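Local coordinates for SusD-like carbohydrate binding protein BF1063 (Bacteroides fragilis NCTC 9343, PDB 3I4G) that probably binds carbohydrate at the outer membrane of the cell, as a member of the SusD family of glycan-uptake proteins, at residues A200-G205 and P383-A388; Y335-D340 and S353-T358. One frame throughout, in Å; residues are numbered along the deposited sequence.

Contact 1 (A200-G205 and P383-A388); sequences ALAFLG and PVIRYA
Ile385 reaches from the chain 383-388 against one flank of the helix 200-205, where CG2 meets Ala202 alone while CG1 and CD1 lie close to both Ala202 and the Phe203 ring. The CG2 methyl comes up side-on rather than end-on; at 3.4 Å between Ile385 CG2 and Ala202 CB this is tighter than usual van der Waals contact. The other branch, CG1 and CD1, lies beside the backbone N (chi1 -58°) and turns to the Phe203 ring, which it crosses obliquely, with Ile385 CG1 3.8 Å and CD1 3.9 Å from Phe203 CE2. Val384 comes to the same ring from its edge: its CG1, anti to the backbone N (chi1 178°), lies near the ring plane, 4.1 Å from Phe203 CZ, and the two side chains cross at about a right angle. A classic beta bulge, in which Val384 and Ile385 both face Phe253, is consistent with two successive side chains reaching the same helix; Phe253 lies between strands 251-252 and 254-257, the latter antiparallel to 380-386. The strand 380-386 lays its bulge against the helix 197-211, just before Arg386 takes the N-cap position of the helix 387-400. Every residue that touches is buried and every touch is apolar. Elsewhere the Phe203 ring meets Phe134 edge-to-face and Arg206 in a cation-pi contact, while Ile224 of the helix 214-227 packs on Ala202. The Arg386 guanidinium forms salt bridges with Glu250, Glu447 and Glu451, joining the start of its helix to three acidic side chains.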
ATOM      1  N   ALA A 200      16.351  -0.740  -0.862  1.00  9.00           N
ATOM      2  CA  ALA A 200      16.623  -1.926  -1.663  1.00  8.00           C
ATOM      3  C   ALA A 200      16.579  -3.210  -0.823  1.00  8.55           C
ATOM      4  O   ALA A 200      16.068  -4.231  -1.277  1.00  9.52           O
ATOM      5  CB  ALA A 200      17.979  -1.764  -2.421  1.00  8.57           C
ATOM      6  N   LEU A 201      17.121  -3.176   0.402  1.00  7.65           N
ATOM      7  CA  LEU A 201      17.051  -4.343   1.267  1.00  7.47           C
ATOM      8  C   LEU A 201      15.603  -4.693   1.659  1.00  8.21           C
ATOM      9  O   LEU A 201      15.291  -5.882   1.846  1.00  8.74           O
ATOM     10  CB  LEU A 201      17.906  -4.165   2.550  1.00  8.12           C
ATOM     11  CG  LEU A 201      19.399  -4.069   2.371  1.00  8.77           C
ATOM     12  CD1 LEU A 201      20.085  -3.593   3.656  1.00  9.94           C
ATOM     13  CD2 LEU A 201      19.907  -5.427   1.939  1.00 10.87           C
ATOM     14  N   ALA A 202      14.722  -3.704   1.814  1.00  8.93           N
ATOM     15  CA  ALA A 202      13.345  -3.982   2.178  1.00  9.79           C
ATOM     16  C   ALA A 202      12.633  -4.659   1.023  1.00  8.26           C
ATOM     17  O   ALA A 202      11.876  -5.604   1.227  1.00  8.71           O
ATOM     18  CB  ALA A 202      12.632  -2.703   2.579  1.00 10.20           C
ATOM     19  N   PHE A 203      12.875  -4.190  -0.208  1.00  8.43           N
ATOM     20  CA  PHE A 203      12.315  -4.885  -1.356  1.00  8.41           C
ATOM     21  C   PHE A 203      12.928  -6.266  -1.561  1.00  8.09           C
ATOM     22  O   PHE A 203      12.229  -7.187  -1.975  1.00  8.66           O
ATOM     23  CB  PHE A 203      12.411  -4.040  -2.629  1.00  8.21           C
ATOM     24  CG  PHE A 203      11.283  -3.073  -2.756  1.00  8.87           C
ATOM     25  CD1 PHE A 203      10.117  -3.467  -3.387  1.00  8.25           C
ATOM     26  CD2 PHE A 203      11.343  -1.792  -2.232  1.00  8.90           C
ATOM     27  CE1 PHE A 203       9.031  -2.613  -3.504  1.00  8.99           C
ATOM     28  CE2 PHE A 203      10.251  -0.920  -2.372  1.00  9.28           C
ATOM     29  CZ  PHE A 203       9.090  -1.359  -2.969  1.00  8.60           C
ATOM     30  N   LEU A 204      14.199  -6.414  -1.243  1.00  8.50           N
ATOM     31  CA  LEU A 204      14.809  -7.747  -1.225  1.00  7.77           C
ATOM     32  C   LEU A 204      14.055  -8.648  -0.267  1.00  8.67           C
ATOM     33  O   LEU A 204      13.726  -9.793  -0.601  1.00  8.53           O
ATOM     34  CB  LEU A 204      16.281  -7.665  -0.798  1.00  9.02           C
ATOM     35  CG  LEU A 204      17.037  -8.957  -0.616  1.00  9.39           C
ATOM     36  CD1 LEU A 204      17.034  -9.768  -1.926  1.00 10.97           C
ATOM     37  CD2 LEU A 204      18.463  -8.670  -0.172  1.00 11.08           C
ATOM     38  N   GLY A 205      13.822  -8.187   0.954  1.00  8.89           N
ATOM     39  CA  GLY A 205      13.055  -8.962   1.909  1.00  7.59           C
ATOM     40  C   GLY A 205      11.674  -9.315   1.429  1.00  8.78           C
ATOM     41  O   GLY A 205      11.243 -10.467   1.589  1.00 10.01           O
ATOM     42  N   PRO A 383       4.324   7.022   2.565  1.00  7.58           N
ATOM     43  CA  PRO A 383       5.363   6.008   2.689  1.00  7.94           C
ATOM     44  C   PRO A 383       5.110   4.747   1.878  1.00  8.44           C
ATOM     45  O   PRO A 383       3.952   4.313   1.734  1.00  8.82           O
ATOM     46  CB  PRO A 383       5.327   5.673   4.181  1.00  9.13           C
ATOM     47  CG  PRO A 383       4.815   6.949   4.816  1.00  8.58           C
ATOM     48  CD  PRO A 383       3.764   7.383   3.887  1.00  8.96           C
ATOM     49  N   VAL A 384       6.207   4.186   1.360  1.00  8.00           N
ATOM     50  CA  VAL A 384       6.209   2.929   0.632  1.00  8.02           C
ATOM     51  C   VAL A 384       6.804   1.835   1.511  1.00  7.73           C
ATOM     52  O   VAL A 384       6.293   0.717   1.573  1.00  9.29           O
ATOM     53  CB  VAL A 384       6.976   3.090  -0.687  1.00  8.62           C
ATOM     54  CG1 VAL A 384       7.010   1.772  -1.413  1.00  8.93           C
ATOM     55  CG2 VAL A 384       6.308   4.140  -1.576  1.00 10.04           C
ATOM     56  N   ILE A 385       7.901   2.127   2.202  1.00  8.64           N
ATOM     57  CA  ILE A 385       8.533   1.213   3.142  1.00  7.46           C
ATOM     58  C   ILE A 385       8.750   1.943   4.457  1.00  7.75           C
ATOM     59  O   ILE A 385       9.464   2.948   4.518  1.00  8.88           O
ATOM     60  CB  ILE A 385       9.908   0.695   2.662  1.00  8.38           C
ATOM     61  CG1 ILE A 385       9.817  -0.032   1.310  1.00  7.94           C
ATOM     62  CG2 ILE A 385      10.573  -0.204   3.726  1.00  9.66           C
ATOM     63  CD1 ILE A 385       9.008  -1.345   1.282  1.00 11.70           C
ATOM     64  N   ARG A 386       8.122   1.430   5.502  1.00  7.30           N
ATOM     65  CA  ARG A 386       8.287   1.914   6.875  1.00  7.16           C
ATOM     66  C   ARG A 386       9.058   0.891   7.696  1.00  7.25           C
ATOM     67  O   ARG A 386       8.916  -0.328   7.535  1.00  7.79           O
ATOM     68  CB  ARG A 386       6.926   2.205   7.536  1.00  7.64           C
ATOM     69  CG  ARG A 386       6.134   3.243   6.836  1.00  8.22           C
ATOM     70  CD  ARG A 386       5.005   3.843   7.651  1.00  8.66           C
ATOM     71  NE  ARG A 386       3.861   2.990   7.976  1.00  8.53           N
ATOM     72  CZ  ARG A 386       3.598   2.447   9.172  1.00  9.12           C
ATOM     73  NH1 ARG A 386       4.476   2.439  10.185  1.00  8.55           N
ATOM     74  NH2 ARG A 386       2.440   1.837   9.345  1.00  9.21           N
ATOM     75  N   TYR A 387       9.830   1.413   8.651  1.00  8.13           N
ATOM     76  CA  TYR A 387      10.580   0.506   9.543  1.00  8.31           C
ATOM     77  C   TYR A 387       9.637  -0.438  10.315  1.00  8.33           C
ATOM     78  O   TYR A 387      10.007  -1.544  10.629  1.00  8.93           O
ATOM     79  CB  TYR A 387      11.470   1.294  10.498  1.00  8.26           C
ATOM     80  CG  TYR A 387      12.519   0.497  11.260  1.00  9.14           C
ATOM     81  CD1 TYR A 387      13.431  -0.285  10.593  1.00  8.38           C
ATOM     82  CD2 TYR A 387      12.601   0.579  12.646  1.00  8.32           C
ATOM     83  CE1 TYR A 387      14.412  -0.962  11.285  1.00  9.58           C
ATOM     84  CE2 TYR A 387      13.570  -0.099  13.335  1.00  8.72           C
ATOM     85  CZ  TYR A 387      14.461  -0.856  12.650  1.00  9.52           C
ATOM     86  OH  TYR A 387      15.479  -1.519  13.338  1.00 10.16           O
ATOM     87  N   ALA A 388       8.403  -0.016  10.632  1.00  8.35           N
ATOM     88  CA  ALA A 388       7.508  -0.957  11.284  1.00  8.32           C
ATOM     89  C   ALA A 388       7.258  -2.192  10.433  1.00  8.26           C
ATOM     90  O   ALA A 388       7.138  -3.296  10.967  1.00  9.04           O
ATOM     91  CB  ALA A 388       6.191  -0.315  11.574  1.00  9.09           C
TER

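Contact 2 (Y335-D340 and S353-T358)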
ATOM      1  N   TYR A 335     -17.929  14.858  11.214  1.00  8.72           N
ATOM      2  CA  TYR A 335     -18.337  14.068  10.056  1.00  8.76           C
ATOM      3  C   TYR A 335     -19.774  13.586  10.320  1.00  9.07           C
ATOM      4  O   TYR A 335     -20.046  12.962  11.338  1.00  9.68           O
ATOM      5  CB  TYR A 335     -17.397  12.895   9.849  1.00  8.55           C
ATOM      6  CG  TYR A 335     -17.729  12.063   8.629  1.00  8.48           C
ATOM      7  CD1 TYR A 335     -17.923  12.636   7.368  1.00  9.66           C
ATOM      8  CD2 TYR A 335     -17.788  10.707   8.714  1.00  9.05           C
ATOM      9  CE1 TYR A 335     -18.199  11.862   6.258  1.00  8.57           C
ATOM     10  CE2 TYR A 335     -18.049   9.921   7.620  1.00  7.98           C
ATOM     11  CZ  TYR A 335     -18.234  10.493   6.395  1.00  8.36           C
ATOM     12  OH  TYR A 335     -18.504   9.673   5.300  1.00  9.24           O
ATOM     13  N   LYS A 336     -20.687  13.880   9.401  0.50  9.49           N
ATOM     14  CA  LYS A 336     -22.089  13.477   9.495  0.50  9.76           C
ATOM     15  C   LYS A 336     -22.390  12.540   8.329  0.50  9.49           C
ATOM     16  O   LYS A 336     -22.349  12.951   7.160  0.50  8.42           O
ATOM     17  CB  LYS A 336     -22.993  14.707   9.502  0.50 10.43           C
ATOM     18  CG  LYS A 336     -22.724  15.583  10.704  0.50 13.22           C
ATOM     19  CD  LYS A 336     -23.568  16.820  10.720  0.50 14.25           C
ATOM     20  CE  LYS A 336     -23.220  17.646  11.919  0.50 19.31           C
ATOM     21  NZ  LYS A 336     -23.968  18.927  11.948  0.50 26.96           N
HETATM   22  N   MSE A 337     -22.711  11.290   8.671  1.00  9.06           N
HETATM   23  CA  MSE A 337     -22.934  10.245   7.703  1.00  8.90           C
HETATM   24  C   MSE A 337     -23.857   9.192   8.297  1.00  8.48           C
HETATM   25  O   MSE A 337     -23.444   8.473   9.220  1.00  9.97           O
HETATM   26  CB  MSE A 337     -21.573   9.629   7.320  1.00 10.24           C
HETATM   27  CG  MSE A 337     -21.610   8.510   6.257  1.00  9.63           C
HETATM   28 SE   MSE A 337     -22.567   8.972   4.633  0.75  8.46          SE
HETATM   29  CE  MSE A 337     -21.854  10.689   4.297  1.00 10.40           C
ATOM     30  N   SER A 338     -25.059   9.045   7.753  1.00  8.15           N
ATOM     31  CA  SER A 338     -26.026   8.105   8.283  1.00  8.99           C
ATOM     32  C   SER A 338     -27.114   7.840   7.281  1.00  8.78           C
ATOM     33  O   SER A 338     -27.445   8.726   6.481  1.00  9.09           O
ATOM     34  CB  SER A 338     -26.715   8.713   9.509  1.00  9.50           C
ATOM     35  OG  SER A 338     -27.841   7.917   9.934  1.00  9.65           O
ATOM     36  N   PRO A 339     -27.730   6.650   7.311  1.00  8.87           N
ATOM     37  CA  PRO A 339     -28.910   6.451   6.478  1.00  9.22           C
ATOM     38  C   PRO A 339     -30.050   7.451   6.746  1.00  8.84           C
ATOM     39  O   PRO A 339     -30.958   7.592   5.912  1.00 10.69           O
ATOM     40  CB  PRO A 339     -29.374   5.042   6.874  1.00  9.11           C
ATOM     41  CG  PRO A 339     -28.121   4.363   7.349  1.00  9.27           C
ATOM     42  CD  PRO A 339     -27.361   5.431   8.050  1.00  9.31           C
ATOM     43  N   ASP A 340     -30.006   8.129   7.893  1.00  8.66           N
ATOM     44  CA  ASP A 340     -31.087   9.016   8.280  1.00  9.07           C
ATOM     45  C   ASP A 340     -30.912  10.467   7.854  1.00 10.94           C
ATOM     46  O   ASP A 340     -31.829  11.279   8.013  1.00 11.45           O
ATOM     47  CB  ASP A 340     -31.231   9.041   9.805  1.00  9.48           C
ATOM     48  CG  ASP A 340     -31.723   7.761  10.390  1.00 10.19           C
ATOM     49  OD1 ASP A 340     -31.919   6.797   9.641  1.00 10.78           O
ATOM     50  OD2 ASP A 340     -31.970   7.749  11.639  1.00 12.52           O
ATOM     51  N   SER A 353     -25.136   8.570  -3.657  1.00  9.31           N
ATOM     52  CA  SER A 353     -24.559   9.878  -3.454  1.00  9.69           C
ATOM     53  C   SER A 353     -23.057   9.922  -3.529  1.00 10.92           C
ATOM     54  O   SER A 353     -22.387   8.927  -3.365  1.00 11.73           O
ATOM     55  CB  SER A 353     -24.943  10.353  -2.043  1.00 10.38           C
ATOM     56  OG  SER A 353     -26.340  10.554  -1.827  1.00 10.64           O
ATOM     57  N   GLU A 354     -22.530  11.116  -3.745  1.00 11.01           N
ATOM     58  CA  GLU A 354     -21.101  11.378  -3.745  1.00 11.03           C
ATOM     59  C   GLU A 354     -20.676  11.507  -2.297  1.00 11.78           C
ATOM     60  O   GLU A 354     -20.451  12.592  -1.750  1.00 11.34           O
ATOM     61  CB  GLU A 354     -20.820  12.646  -4.517  1.00 13.01           C
ATOM     62  CG  GLU A 354     -19.336  12.886  -4.765  1.00 15.16           C
ATOM     63  CD  GLU A 354     -19.093  14.136  -5.607  1.00 20.72           C
ATOM     64  OE1 GLU A 354     -19.164  15.249  -5.075  1.00 26.85           O
ATOM     65  OE2 GLU A 354     -18.813  13.958  -6.787  1.00 32.11           O
ATOM     66  N   ALA A 355     -20.586  10.345  -1.657  1.00  9.74           N
ATOM     67  CA  ALA A 355     -20.362  10.215  -0.245  1.00  9.41           C
ATOM     68  C   ALA A 355     -19.950   8.764   0.028  1.00  8.68           C
ATOM     69  O   ALA A 355     -20.071   7.892  -0.828  1.00  9.49           O
ATOM     70  CB  ALA A 355     -21.661  10.581   0.516  1.00 10.38           C
ATOM     71  N   SER A 356     -19.500   8.482   1.246  1.00  8.45           N
ATOM     72  CA  SER A 356     -19.064   7.162   1.604  1.00  8.00           C
ATOM     73  C   SER A 356     -20.117   6.106   1.384  1.00  8.00           C
ATOM     74  O   SER A 356     -21.287   6.297   1.686  1.00  8.87           O
ATOM     75  CB  SER A 356     -18.690   7.143   3.104  1.00  7.73           C
ATOM     76  OG  SER A 356     -18.313   5.831   3.523  1.00  8.52           O
ATOM     77  N   ARG A 357     -19.711   4.968   0.864  1.00  8.37           N
ATOM     78  CA  ARG A 357     -20.608   3.827   0.696  1.00  8.38           C
ATOM     79  C   ARG A 357     -20.629   2.937   1.916  1.00  8.23           C
ATOM     80  O   ARG A 357     -21.480   2.052   2.035  1.00  8.18           O
ATOM     81  CB  ARG A 357     -20.209   2.992  -0.516  1.00  7.98           C
ATOM     82  CG  ARG A 357     -20.576   3.629  -1.801  1.00  8.30           C
ATOM     83  CD  ARG A 357     -22.103   3.500  -2.135  1.00  8.59           C
ATOM     84  NE  ARG A 357     -22.328   4.320  -3.308  1.00 11.57           N
ATOM     85  CZ  ARG A 357     -22.538   5.634  -3.276  1.00 11.13           C
ATOM     86  NH1 ARG A 357     -22.860   6.259  -2.151  1.00 11.33           N
ATOM     87  NH2 ARG A 357     -22.455   6.309  -4.396  1.00 11.90           N
ATOM     88  N   THR A 358     -19.705   3.141   2.858  1.00  9.15           N
ATOM     89  CA  THR A 358     -19.626   2.296   4.048  1.00  8.37           C
ATOM     90  C   THR A 358     -20.010   2.982   5.353  1.00  8.47           C
ATOM     91  O   THR A 358     -20.375   2.306   6.308  1.00  9.29           O
ATOM     92  CB  THR A 358     -18.212   1.755   4.243  1.00  8.62           C
ATOM     93  OG1 THR A 358     -17.340   2.867   4.458  1.00  9.22           O
ATOM     94  CG2 THR A 358     -17.687   0.948   3.029  1.00 10.74           C
TER
HETATM   95  O   HOH W   1     -18.678  10.887   2.795  1.00  8.46           O
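Met337, a selenomethionine, and Tyr335 project from the loop segment 335-340 onto Ala355 and Ser356, and these four buried residues make the close part of the contact. The Met337 side chain leaves anti to the backbone N and then bends at both chi2 (52°) and chi3 (46°), a hook that brings its methyl CE to 3.8 Å from Ala355 CB. Its selenium lies farther off, 4.2 Å from the carbonyl O of Ser356. Tyr335 sends its hydroxyl end across, with OH 3.4 Å from Ser356 CB. A water belongs to this buried part: it sits at the edge of the Tyr335 ring, in its plane, 2.8 Å from Tyr335 OH, and accepts from Ser356 N at 3.0 Å, so it bridges the two segments. Ser338 OG and Ser356 OG both close ST turns, accepting from Asp340 N and Thr358 N; Ser356 OG is also bonded to Phe360 O and Gly359 N. The looser side lies at the partly exposed Ser353, Glu354 and Arg357. Arg357 points away from the contact and grips Ser353 O end-on with NH1 and NH2, the carbonyl oxygen lying close to the guanidinium plane. Glu354 forms a salt bridge with Lys346 and bonds a buffer molecule, probably from the crystallisation liquor. Both segments belong to the long irregular connection between strands 333-334 and 360-362. Their chemistry implies an association resting on the Met337 to Ala355 methyl contact, the Tyr335 to Ser356 touch and one bridging water, while the direct hydrogen bonds of each segment go to itself or to other parts of the fold.

After the helices from 21-33 to 163-180, the chain enters the helix 197-211, whose residues 200-205 wait for a partner far ahead. It then runs through the helix 214-227, strands 251-252 and 254-257 and further short strands to 333-334. There contact 2 closes a small irregular loop, its segments separated by 12 residues without helix or strand. Only later does the strand 380-386 return to the helix, so contact 1 closes a loop of 177 residues with contact 2 nested inside. Contact 1 ties the helix 197-211 to the bulged strand; contact 2 folds one loop back on itself on the opposite side of the chain's centre. Their centres lie 36 Å apart, and they do not touch.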